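Local coordinates for protein probable oxidoreductase (Mycobacterium abscessus, PDB 4EYE) that probably acts as an oxidoreductase of the zinc-binding dehydrogenase and quinone oxidoreductase family, at residues 46-51 against 91-95; 157-161 against 180-186; 230-234 against 252-256. One frame throughout, in Å; residues are numbered along the deposited sequence.

Interaction 1 of 3, residues 46-51 against 91-95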
ATOM      1  N   ALA A  46       1.199   7.066  27.220  1.00 30.18           N
ATOM      2  CA  ALA A  46       2.358   6.222  27.397  1.00 29.18           C
ATOM      3  C   ALA A  46       2.063   4.976  28.256  1.00 28.89           C
ATOM      4  O   ALA A  46       1.167   4.968  29.095  1.00 27.93           O
ATOM      5  CB  ALA A  46       3.493   7.021  28.015  1.00 29.55           C
ATOM      6  N   GLY A  47       2.817   3.915  28.011  1.00 27.60           N
ATOM      7  CA  GLY A  47       2.541   2.641  28.645  1.00 27.73           C
ATOM      8  C   GLY A  47       3.733   1.763  28.473  1.00 27.26           C
ATOM      9  O   GLY A  47       4.557   2.017  27.602  1.00 26.56           O
ATOM     10  N   PRO A  48       3.864   0.744  29.323  1.00 27.46           N
ATOM     11  CA  PRO A  48       5.124  -0.002  29.328  1.00 27.47           C
ATOM     12  C   PRO A  48       5.306  -0.878  28.079  1.00 26.94           C
ATOM     13  O   PRO A  48       6.415  -1.345  27.826  1.00 27.64           O
ATOM     14  CB  PRO A  48       5.014  -0.866  30.601  1.00 28.44           C
ATOM     15  CG  PRO A  48       3.553  -0.951  30.883  1.00 28.42           C
ATOM     16  CD  PRO A  48       2.960   0.337  30.407  1.00 27.88           C
ATOM     17  N   ASN A  49       4.235  -1.128  27.309  1.00 25.45           N
ATOM     18  CA  ASN A  49       4.380  -1.882  26.081  1.00 24.87           C
ATOM     19  C   ASN A  49       3.784  -1.140  24.870  1.00 23.71           C
ATOM     20  O   ASN A  49       3.274  -1.763  23.967  1.00 23.36           O
ATOM     21  CB  ASN A  49       3.790  -3.297  26.259  1.00 24.98           C
ATOM     22  CG  ASN A  49       4.099  -4.232  25.075  1.00 25.57           C
ATOM     23  OD1 ASN A  49       5.219  -4.267  24.567  1.00 25.62           O
ATOM     24  ND2 ASN A  49       3.085  -5.003  24.633  1.00 26.05           N
ATOM     25  N   VAL A  50       3.811   0.187  24.879  1.00 23.15           N
ATOM     26  CA  VAL A  50       3.334   0.951  23.734  1.00 22.97           C
ATOM     27  C   VAL A  50       4.309   2.050  23.338  1.00 22.13           C
ATOM     28  O   VAL A  50       5.092   2.542  24.144  1.00 22.47           O
ATOM     29  CB  VAL A  50       1.921   1.572  23.907  1.00 23.40           C
ATOM     30  CG1 VAL A  50       0.854   0.495  23.993  1.00 24.18           C
ATOM     31  CG2 VAL A  50       1.851   2.455  25.112  1.00 24.27           C
ATOM     32  N   VAL A  51       4.297   2.351  22.056  1.00 21.25           N
ATOM     33  CA  VAL A  51       5.080   3.431  21.499  1.00 20.62           C
ATOM     34  C   VAL A  51       4.046   4.410  21.023  1.00 20.09           C
ATOM     35  O   VAL A  51       3.149   4.052  20.259  1.00 20.21           O
ATOM     36  CB  VAL A  51       5.937   2.996  20.309  1.00 20.59           C
ATOM     37  CG1 VAL A  51       6.705   4.201  19.760  1.00 20.37           C
ATOM     38  CG2 VAL A  51       6.860   1.848  20.712  1.00 20.83           C
ATOM     39  N   ARG A  91       7.130   9.974  20.464  1.00 21.80           N
ATOM     40  CA  ARG A  91       6.946  10.722  21.710  1.00 22.67           C
ATOM     41  C   ARG A  91       7.353   9.885  22.946  1.00 23.19           C
ATOM     42  O   ARG A  91       8.111  10.356  23.774  1.00 23.73           O
ATOM     43  CB  ARG A  91       5.501  11.130  21.862  1.00 23.50           C
ATOM     44  CG  ARG A  91       5.163  11.855  23.160  1.00 24.80           C
ATOM     45  CD  ARG A  91       3.775  12.453  23.152  1.00 25.22           C
ATOM     46  NE  ARG A  91       3.678  13.599  22.246  1.00 25.84           N
ATOM     47  CZ  ARG A  91       3.982  14.866  22.578  1.00 26.80           C
ATOM     48  NH1 ARG A  91       4.397  15.184  23.805  1.00 27.19           N
ATOM     49  NH2 ARG A  91       3.844  15.822  21.683  1.00 26.72           N
ATOM     50  N   SER A  92       6.900   8.637  23.040  1.00 22.93           N
ATOM     51  CA  SER A  92       7.339   7.727  24.088  1.00 23.33           C
ATOM     52  C   SER A  92       7.473   6.290  23.557  1.00 23.76           C
ATOM     53  O   SER A  92       6.837   5.904  22.533  1.00 22.71           O
ATOM     54  CB  SER A  92       6.385   7.746  25.282  1.00 23.62           C
ATOM     55  OG  SER A  92       5.066   7.327  24.921  1.00 22.91           O
ATOM     56  N   ALA A  93       8.300   5.525  24.266  1.00 24.33           N
ATOM     57  CA  ALA A  93       8.606   4.145  23.911  1.00 25.19           C
ATOM     58  C   ALA A  93       9.214   3.435  25.137  1.00 26.74           C
ATOM     59  O   ALA A  93       9.873   4.072  25.958  1.00 27.43           O
ATOM     60  CB  ALA A  93       9.553   4.087  22.733  1.00 24.88           C
ATOM     61  N   PRO A  94       8.979   2.119  25.271  1.00 27.76           N
ATOM     62  CA  PRO A  94       9.534   1.400  26.416  1.00 29.38           C
ATOM     63  C   PRO A  94      11.050   1.226  26.373  1.00 31.12           C
ATOM     64  O   PRO A  94      11.659   1.192  25.288  1.00 29.49           O
ATOM     65  CB  PRO A  94       8.893  -0.004  26.318  1.00 28.84           C
ATOM     66  CG  PRO A  94       7.892   0.067  25.237  1.00 28.28           C
ATOM     67  CD  PRO A  94       8.322   1.206  24.338  1.00 27.45           C
ATOM     68  N   GLU A  95      11.631   1.064  27.571  1.00 34.92           N
ATOM     69  CA  GLU A  95      13.044   0.730  27.749  1.00 36.28           C
ATOM     70  C   GLU A  95      13.325  -0.579  27.062  1.00 35.78           C
ATOM     71  O   GLU A  95      12.541  -1.531  27.145  1.00 36.15           O
ATOM     72  CB  GLU A  95      13.373   0.588  29.241  1.00 41.30           C
ATOM     73  CG  GLU A  95      13.128   1.836  30.063  1.00 43.41           C
ATOM     74  CD  GLU A  95      13.874   3.003  29.504  1.00 46.34           C
ATOM     75  OE1 GLU A  95      15.121   2.962  29.544  1.00 49.56           O
ATOM     76  OE2 GLU A  95      13.216   3.945  29.014  1.00 49.51           O
TER
HETATM   77  O   HOH W   1       4.941   4.734  25.722  1.00 17.76           O

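Interaction 2 of 3, residues 157-161 against 180-186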
ATOM      1  N   LEU A 157      10.372 -12.978  -8.220  1.00 24.76           N
ATOM      2  CA  LEU A 157      10.714 -12.163  -9.382  1.00 24.71           C
ATOM      3  C   LEU A 157      12.210 -12.184  -9.624  1.00 25.49           C
ATOM      4  O   LEU A 157      12.980 -12.184  -8.688  1.00 24.68           O
ATOM      5  CB  LEU A 157      10.266 -10.723  -9.163  1.00 24.28           C
ATOM      6  CG  LEU A 157      10.553  -9.758 -10.324  1.00 24.63           C
ATOM      7  CD1 LEU A 157       9.969 -10.196 -11.665  1.00 24.13           C
ATOM      8  CD2 LEU A 157      10.096  -8.340  -9.959  1.00 24.20           C
ATOM      9  N   ARG A 158      12.627 -12.211 -10.886  1.00 26.47           N
ATOM     10  CA  ARG A 158      14.046 -12.185 -11.189  1.00 27.68           C
ATOM     11  C   ARG A 158      14.353 -11.009 -12.077  1.00 26.83           C
ATOM     12  O   ARG A 158      13.510 -10.588 -12.869  1.00 25.34           O
ATOM     13  CB  ARG A 158      14.457 -13.496 -11.859  1.00 29.65           C
ATOM     14  CG  ARG A 158      14.374 -14.702 -10.933  1.00 32.52           C
ATOM     15  CD  ARG A 158      15.417 -14.580  -9.833  1.00 34.59           C
ATOM     16  NE  ARG A 158      15.357 -15.635  -8.820  1.00 38.60           N
ATOM     17  CZ  ARG A 158      14.701 -15.555  -7.653  1.00 40.25           C
ATOM     18  NH1 ARG A 158      13.958 -14.484  -7.332  1.00 40.85           N
ATOM     19  NH2 ARG A 158      14.748 -16.570  -6.811  1.00 40.98           N
ATOM     20  N   ALA A 159      15.570 -10.487 -11.955  1.00 26.63           N
ATOM     21  CA  ALA A 159      16.061  -9.459 -12.883  1.00 27.05           C
ATOM     22  C   ALA A 159      15.851  -9.935 -14.336  1.00 27.35           C
ATOM     23  O   ALA A 159      16.067 -11.095 -14.647  1.00 27.30           O
ATOM     24  CB  ALA A 159      17.537  -9.163 -12.601  1.00 27.43           C
ATOM     25  N   GLY A 160      15.375  -9.053 -15.201  1.00 27.48           N
ATOM     26  CA  GLY A 160      15.231  -9.375 -16.612  1.00 28.23           C
ATOM     27  C   GLY A 160      13.900 -10.013 -16.965  1.00 28.16           C
ATOM     28  O   GLY A 160      13.601 -10.193 -18.139  1.00 28.44           O
ATOM     29  N   GLU A 161      13.071 -10.351 -15.973  1.00 27.24           N
ATOM     30  CA  GLU A 161      11.713 -10.831 -16.296  1.00 26.20           C
ATOM     31  C   GLU A 161      10.800  -9.678 -16.658  1.00 25.22           C
ATOM     32  O   GLU A 161      11.116  -8.525 -16.388  1.00 24.54           O
ATOM     33  CB  GLU A 161      11.147 -11.644 -15.133  1.00 26.57           C
ATOM     34  CG  GLU A 161      11.876 -12.973 -14.907  1.00 26.95           C
ATOM     35  CD  GLU A 161      11.186 -13.848 -13.893  1.00 27.34           C
ATOM     36  OE1 GLU A 161      10.978 -13.407 -12.726  1.00 26.87           O
ATOM     37  OE2 GLU A 161      10.809 -14.982 -14.274  1.00 28.12           O
ATOM     38  N   ALA A 180       9.384  -3.469  -8.947  1.00 18.67           N
ATOM     39  CA  ALA A 180       9.775  -4.336 -10.071  1.00 19.20           C
ATOM     40  C   ALA A 180      10.954  -3.698 -10.841  1.00 19.99           C
ATOM     41  O   ALA A 180      11.946  -4.377 -11.154  1.00 20.17           O
ATOM     42  CB  ALA A 180       8.586  -4.570 -11.005  1.00 19.03           C
ATOM     43  N   LYS A 181      10.865  -2.400 -11.098  1.00 20.61           N
ATOM     44  CA  LYS A 181      11.946  -1.682 -11.811  1.00 21.58           C
ATOM     45  C   LYS A 181      13.194  -1.716 -10.951  1.00 21.86           C
ATOM     46  O   LYS A 181      14.285  -2.000 -11.435  1.00 22.02           O
ATOM     47  CB  LYS A 181      11.555  -0.239 -12.137  1.00 21.93           C
ATOM     48  CG  LYS A 181      10.491  -0.079 -13.196  1.00 22.29           C
ATOM     49  CD  LYS A 181      10.814  -0.774 -14.515  1.00 23.07           C
ATOM     50  CE  LYS A 181      12.015  -0.190 -15.255  1.00 23.93           C
ATOM     51  NZ  LYS A 181      12.448  -1.178 -16.304  1.00 24.89           N
ATOM     52  N   GLY A 182      13.000  -1.507  -9.651  1.00 21.70           N
ATOM     53  CA  GLY A 182      14.084  -1.584  -8.695  1.00 21.92           C
ATOM     54  C   GLY A 182      14.777  -2.934  -8.686  1.00 22.35           C
ATOM     55  O   GLY A 182      15.970  -3.001  -8.448  1.00 22.64           O
ATOM     56  N   MET A 183      14.014  -4.006  -8.927  1.00 22.34           N
ATOM     57  CA  MET A 183      14.570  -5.351  -8.949  1.00 22.86           C
ATOM     58  C   MET A 183      15.087  -5.792 -10.329  1.00 23.58           C
ATOM     59  O   MET A 183      15.372  -6.967 -10.541  1.00 24.15           O
ATOM     60  CB  MET A 183      13.547  -6.357  -8.434  1.00 22.29           C
ATOM     61  CG  MET A 183      13.264  -6.216  -6.953  1.00 21.84           C
ATOM     62  SD  MET A 183      11.967  -7.332  -6.417  1.00 21.36           S
ATOM     63  CE  MET A 183      12.185  -7.205  -4.653  1.00 21.03           C
ATOM     64  N   GLY A 184      15.175  -4.870 -11.274  1.00 24.45           N
ATOM     65  CA  GLY A 184      15.716  -5.200 -12.622  1.00 25.23           C
ATOM     66  C   GLY A 184      14.713  -5.833 -13.590  1.00 25.41           C
ATOM     67  O   GLY A 184      15.129  -6.438 -14.585  1.00 25.53           O
ATOM     68  N   ALA A 185      13.406  -5.689 -13.323  1.00 24.65           N
ATOM     69  CA  ALA A 185      12.380  -6.171 -14.241  1.00 25.12           C
ATOM     70  C   ALA A 185      11.988  -5.124 -15.297  1.00 25.56           C
ATOM     71  O   ALA A 185      12.187  -3.930 -15.131  1.00 26.41           O
ATOM     72  CB  ALA A 185      11.119  -6.631 -13.507  1.00 24.27           C
ATOM     73  N   LYS A 186      11.389  -5.609 -16.370  1.00 25.94           N
ATOM     74  CA  LYS A 186      10.653  -4.759 -17.308  1.00 26.10           C
ATOM     75  C   LYS A 186       9.195  -4.775 -16.916  1.00 24.85           C
ATOM     76  O   LYS A 186       8.685  -5.813 -16.500  1.00 24.09           O
ATOM     77  CB  LYS A 186      10.820  -5.273 -18.736  1.00 27.96           C
ATOM     78  CG  LYS A 186      10.124  -4.423 -19.817  1.00 29.61           C
ATOM     79  CD  LYS A 186      10.449  -4.877 -21.272  1.00 31.53           C
ATOM     80  CE  LYS A 186       9.603  -4.088 -22.298  1.00 32.61           C
ATOM     81  NZ  LYS A 186      10.077  -4.234 -23.714  1.00 35.11           N
TER

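Interaction 3 of 3, residues 230-234 against 252-256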
ATOM      1  N   MET A 230       5.166 -12.611 -15.222  1.00 22.90           N
ATOM      2  CA  MET A 230       4.412 -12.366 -14.017  1.00 22.50           C
ATOM      3  C   MET A 230       3.365 -11.306 -14.232  1.00 22.18           C
ATOM      4  O   MET A 230       3.585 -10.321 -14.931  1.00 22.11           O
ATOM      5  CB  MET A 230       5.362 -11.911 -12.889  1.00 22.13           C
ATOM      6  CG  MET A 230       4.667 -11.685 -11.541  1.00 21.81           C
ATOM      7  SD  MET A 230       5.880 -11.208 -10.279  1.00 21.35           S
ATOM      8  CE  MET A 230       6.870 -12.706 -10.213  1.00 21.31           C
ATOM      9  N   VAL A 231       2.222 -11.502 -13.596  1.00 22.09           N
ATOM     10  CA  VAL A 231       1.170 -10.524 -13.606  1.00 21.94           C
ATOM     11  C   VAL A 231       0.909 -10.143 -12.156  1.00 21.81           C
ATOM     12  O   VAL A 231       0.811 -11.021 -11.289  1.00 22.29           O
ATOM     13  CB  VAL A 231      -0.124 -11.073 -14.274  1.00 22.11           C
ATOM     14  CG1 VAL A 231      -1.299 -10.157 -13.978  1.00 21.73           C
ATOM     15  CG2 VAL A 231       0.062 -11.302 -15.771  1.00 22.10           C
ATOM     16  N   VAL A 232       0.784  -8.844 -11.885  1.00 22.15           N
ATOM     17  CA  VAL A 232       0.300  -8.344 -10.596  1.00 22.63           C
ATOM     18  C   VAL A 232      -1.112  -7.833 -10.763  1.00 23.83           C
ATOM     19  O   VAL A 232      -1.386  -6.925 -11.569  1.00 23.99           O
ATOM     20  CB  VAL A 232       1.220  -7.255 -10.015  1.00 22.49           C
ATOM     21  CG1 VAL A 232       0.607  -6.643  -8.729  1.00 22.00           C
ATOM     22  CG2 VAL A 232       2.609  -7.851  -9.731  1.00 22.04           C
ATOM     23  N   ASP A 233      -2.024  -8.437 -10.026  1.00 25.89           N
ATOM     24  CA  ASP A 233      -3.443  -8.120 -10.157  1.00 28.32           C
ATOM     25  C   ASP A 233      -4.062  -7.688  -8.835  1.00 29.01           C
ATOM     26  O   ASP A 233      -4.382  -8.543  -8.010  1.00 28.60           O
ATOM     27  CB  ASP A 233      -4.199  -9.340 -10.689  1.00 30.28           C
ATOM     28  CG  ASP A 233      -5.679  -9.051 -10.884  1.00 32.17           C
ATOM     29  OD1 ASP A 233      -6.079  -7.856 -10.857  1.00 31.46           O
ATOM     30  OD2 ASP A 233      -6.442 -10.027 -11.046  1.00 36.89           O
ATOM     31  N   PRO A 234      -4.190  -6.362  -8.610  1.00 30.84           N
ATOM     32  CA  PRO A 234      -4.843  -5.845  -7.413  1.00 33.27           C
ATOM     33  C   PRO A 234      -6.321  -5.512  -7.653  1.00 36.71           C
ATOM     34  O   PRO A 234      -6.970  -4.974  -6.762  1.00 41.14           O
ATOM     35  CB  PRO A 234      -4.056  -4.560  -7.127  1.00 32.16           C
ATOM     36  CG  PRO A 234      -3.556  -4.104  -8.443  1.00 32.14           C
ATOM     37  CD  PRO A 234      -3.694  -5.250  -9.435  1.00 31.06           C
ATOM     38  N   ARG A 252       3.438 -16.524 -13.749  1.00 26.99           N
ATOM     39  CA  ARG A 252       2.667 -16.539 -12.554  1.00 27.03           C
ATOM     40  C   ARG A 252       1.900 -15.268 -12.328  1.00 26.51           C
ATOM     41  O   ARG A 252       2.332 -14.176 -12.682  1.00 25.55           O
ATOM     42  CB  ARG A 252       3.515 -16.950 -11.361  1.00 27.29           C
ATOM     43  CG  ARG A 252       4.802 -16.195 -11.216  1.00 28.10           C
ATOM     44  CD  ARG A 252       5.999 -16.905 -11.789  1.00 27.92           C
ATOM     45  NE  ARG A 252       7.212 -16.338 -11.222  1.00 27.31           N
ATOM     46  CZ  ARG A 252       8.155 -15.673 -11.870  1.00 26.90           C
ATOM     47  NH1 ARG A 252       8.069 -15.429 -13.159  1.00 28.19           N
ATOM     48  NH2 ARG A 252       9.201 -15.223 -11.208  1.00 26.60           N
ATOM     49  N   LEU A 253       0.707 -15.439 -11.797  1.00 27.11           N
ATOM     50  CA  LEU A 253      -0.181 -14.336 -11.579  1.00 27.33           C
ATOM     51  C   LEU A 253      -0.362 -14.178 -10.082  1.00 27.09           C
ATOM     52  O   LEU A 253      -0.800 -15.112  -9.422  1.00 27.98           O
ATOM     53  CB  LEU A 253      -1.521 -14.620 -12.265  1.00 28.04           C
ATOM     54  CG  LEU A 253      -2.483 -13.432 -12.184  1.00 28.03           C
ATOM     55  CD1 LEU A 253      -3.295 -13.426 -13.467  1.00 29.02           C
ATOM     56  CD2 LEU A 253      -3.343 -13.475 -10.945  1.00 28.00           C
ATOM     57  N   LEU A 254       0.012 -13.022  -9.558  1.00 26.47           N
ATOM     58  CA  LEU A 254      -0.172 -12.710  -8.154  1.00 26.49           C
ATOM     59  C   LEU A 254      -1.457 -11.948  -7.951  1.00 26.39           C
ATOM     60  O   LEU A 254      -1.690 -10.895  -8.553  1.00 26.14           O
ATOM     61  CB  LEU A 254       0.988 -11.895  -7.599  1.00 26.28           C
ATOM     62  CG  LEU A 254       2.419 -12.360  -7.956  1.00 27.73           C
ATOM     63  CD1 LEU A 254       3.452 -11.793  -6.975  1.00 26.93           C
ATOM     64  CD2 LEU A 254       2.606 -13.859  -8.123  1.00 27.37           C
ATOM     65  N   VAL A 255      -2.299 -12.486  -7.096  1.00 27.38           N
ATOM     66  CA  VAL A 255      -3.517 -11.800  -6.717  1.00 28.47           C
ATOM     67  C   VAL A 255      -3.265 -11.150  -5.392  1.00 27.41           C
ATOM     68  O   VAL A 255      -3.014 -11.843  -4.423  1.00 26.42           O
ATOM     69  CB  VAL A 255      -4.711 -12.773  -6.631  1.00 29.94           C
ATOM     70  CG1 VAL A 255      -5.933 -12.039  -6.058  1.00 30.39           C
ATOM     71  CG2 VAL A 255      -4.998 -13.334  -8.035  1.00 30.31           C
ATOM     72  N   VAL A 256      -3.318  -9.822  -5.370  1.00 28.10           N
ATOM     73  CA  VAL A 256      -2.911  -9.058  -4.214  1.00 28.68           C
ATOM     74  C   VAL A 256      -4.079  -8.287  -3.608  1.00 30.37           C
ATOM     75  O   VAL A 256      -4.711  -7.504  -4.316  1.00 31.93           O
ATOM     76  CB  VAL A 256      -1.810  -8.075  -4.610  1.00 28.56           C
ATOM     77  CG1 VAL A 256      -1.353  -7.300  -3.392  1.00 29.29           C
ATOM     78  CG2 VAL A 256      -0.673  -8.848  -5.271  1.00 28.13           C
TER

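Interaction 1 of 3, residues 46-51 against 91-95
Pro94 turns the CB-CG-CD rim of its puckered ring to the loop of residues 46-51, and all three methylene carbons take part. CB lies 3.2 Å from the carbonyl O of Pro48, CG sits almost as close to that oxygen, and CD of Pro94 is 3.5 Å from Val50 O. The contact belongs to the GroES-like domain, where strand 51-55 pairs antiparallel with strand 85-92. That pairing is interrupted by a classic beta bulge, in which Arg91 and Ser92 both face Val52, and beyond it the two segments touch without direct hydrogen bonds. Val51 does the apolar work. With CG1 anti to the backbone N (chi1 179°), its two methyls straddle CB of Ala93, CG2 approaching to 4.0 Å. CG2 also reaches CD of Pro94, the two side chains crossing at about a right angle. Alongside these contacts, CA of Val51 makes a CA-H...O contact of 3.2 Å with Ser92 O. CB of Ala46 lies 3.5 Å from OG of Ser92. Ile99 and Pro122 pack on Val51 from neighbouring loops. Polar groups meet through one water, which bridges both segments: it takes the N-H of Gly47 (N to water O 3.2 Å), bonds to OG of Ser92 (2.7 Å), and donates to Val50 O at 2.7 Å.

Interaction 2 of 3, residues 157-161 against 180-186
Leu157 lays its CD2 methyl over the end of helix 171-182, meeting CA of Ala180 at 4.0 Å, SD of Met183 at 4.1 Å and CB of Ala185 at 4.1 Å. With CG anti to the backbone N (chi1 -179°), the isobutyl group is directed at the helix end. The helix ends in a Schellman motif, Ala185 N bonding to Ala180 O and Gly184 N to Lys181 O, with Gly184 at positive phi as the C-prime residue. Facing it is a type II turn from Arg158 to Glu161, in which Gly160 also has positive phi. Two backbone bonds join the segments: Gly160 N donates to Gly184 O at 2.7 Å, from above the carbonyl plane, while Lys186 N, at the first residue of strand 186-191, reaches Glu161 O at 2.9 Å, nearly in line with the carbonyl. The carboxylate of Glu161 folds back on its own turn, OE1 accepting Arg158 N on the anti side at 2.7 Å, tilted 34° out of the carboxylate plane. The contact thus lies where the loop entering strand 162-165 meets the connection from helix 171-182 to parallel strand 186-191, with Tyr151 of helix 143-154 packed on Leu157, Ala180 and Met183.

Interaction 3 of 3, residues 230-234 against 252-256
Two neighbouring strands of the six-stranded parallel sheet, 228-233 and 251-255, meet here in register, Met230 beside Arg252 and Asp233 beside Val255. The axes of segments 230-233 and 252-255 approach to 4.6 Å and are inclined by 16°. Four backbone hydrogen bonds alternate in direction, as parallel pairing requires. Val231 N donates to Arg252 O at 2.8 Å and Leu254 N returns to Val231 O; Asp233 N then donates to Leu254 O, and Val256 N closes the series on Asp233 O at 3.1 Å, coming from above the carbonyl plane. Side chains alternate between the two faces. On one, the chain of Met230 bends at its last torsion (chi3 -64°), which carries CE over a face of the Arg252 guanidinium, 3.5 Å above its plane and offset toward the rim; SD touches CD1 of Leu254 at 4.1 Å. The guanidinium is held by several polar partners: NH2 makes a salt bridge with Glu161 OE1 and a hydrogen bond to Gly155 O, and NH1 bonds to Asp229 O, so the methionine methyl covers a group whose rotation is already fixed. On the other face, CG1 of Val231 lies 3.9 Å from CD1 of Leu253. Tyr151 of helix 143-154 packs on Met230 and Val232, and Phe240 of helix 240-245 on Leu253 and Asp233. The buried Asp233 ends the strand with an Asx turn, its OD1 accepting the N-H of Ile235 and also that of Gly236. Helices on both faces, together with the 3-2-1-4-5-6 strand order, in which these strands are the fourth and fifth, are characteristic of the Rossmann fold, which in medium-chain dehydrogenases binds the nucleotide cofactor, as is probable here.

The three contacts sample two parts of one chain. Interaction 1 stands apart on the surface of the GroES-like domain, its centre about 40 Å from that of interaction 2 and 39 Å from that of interaction 3, with nearest atoms about 27 Å away in both cases. Interactions 2 and 3, by contrast, have centres about 15 Å apart and touch within the Rossmann-type domain. A salt bridge joins them, Glu161 OE1 to Arg252 NH2 at 3.0 Å, and Leu157 CA packs against Met230 CE at 4.0 Å. The turn leading into the first sheet strand is thereby tied to the fourth and fifth strands. Loop, helix end and sheet are in direct contact there.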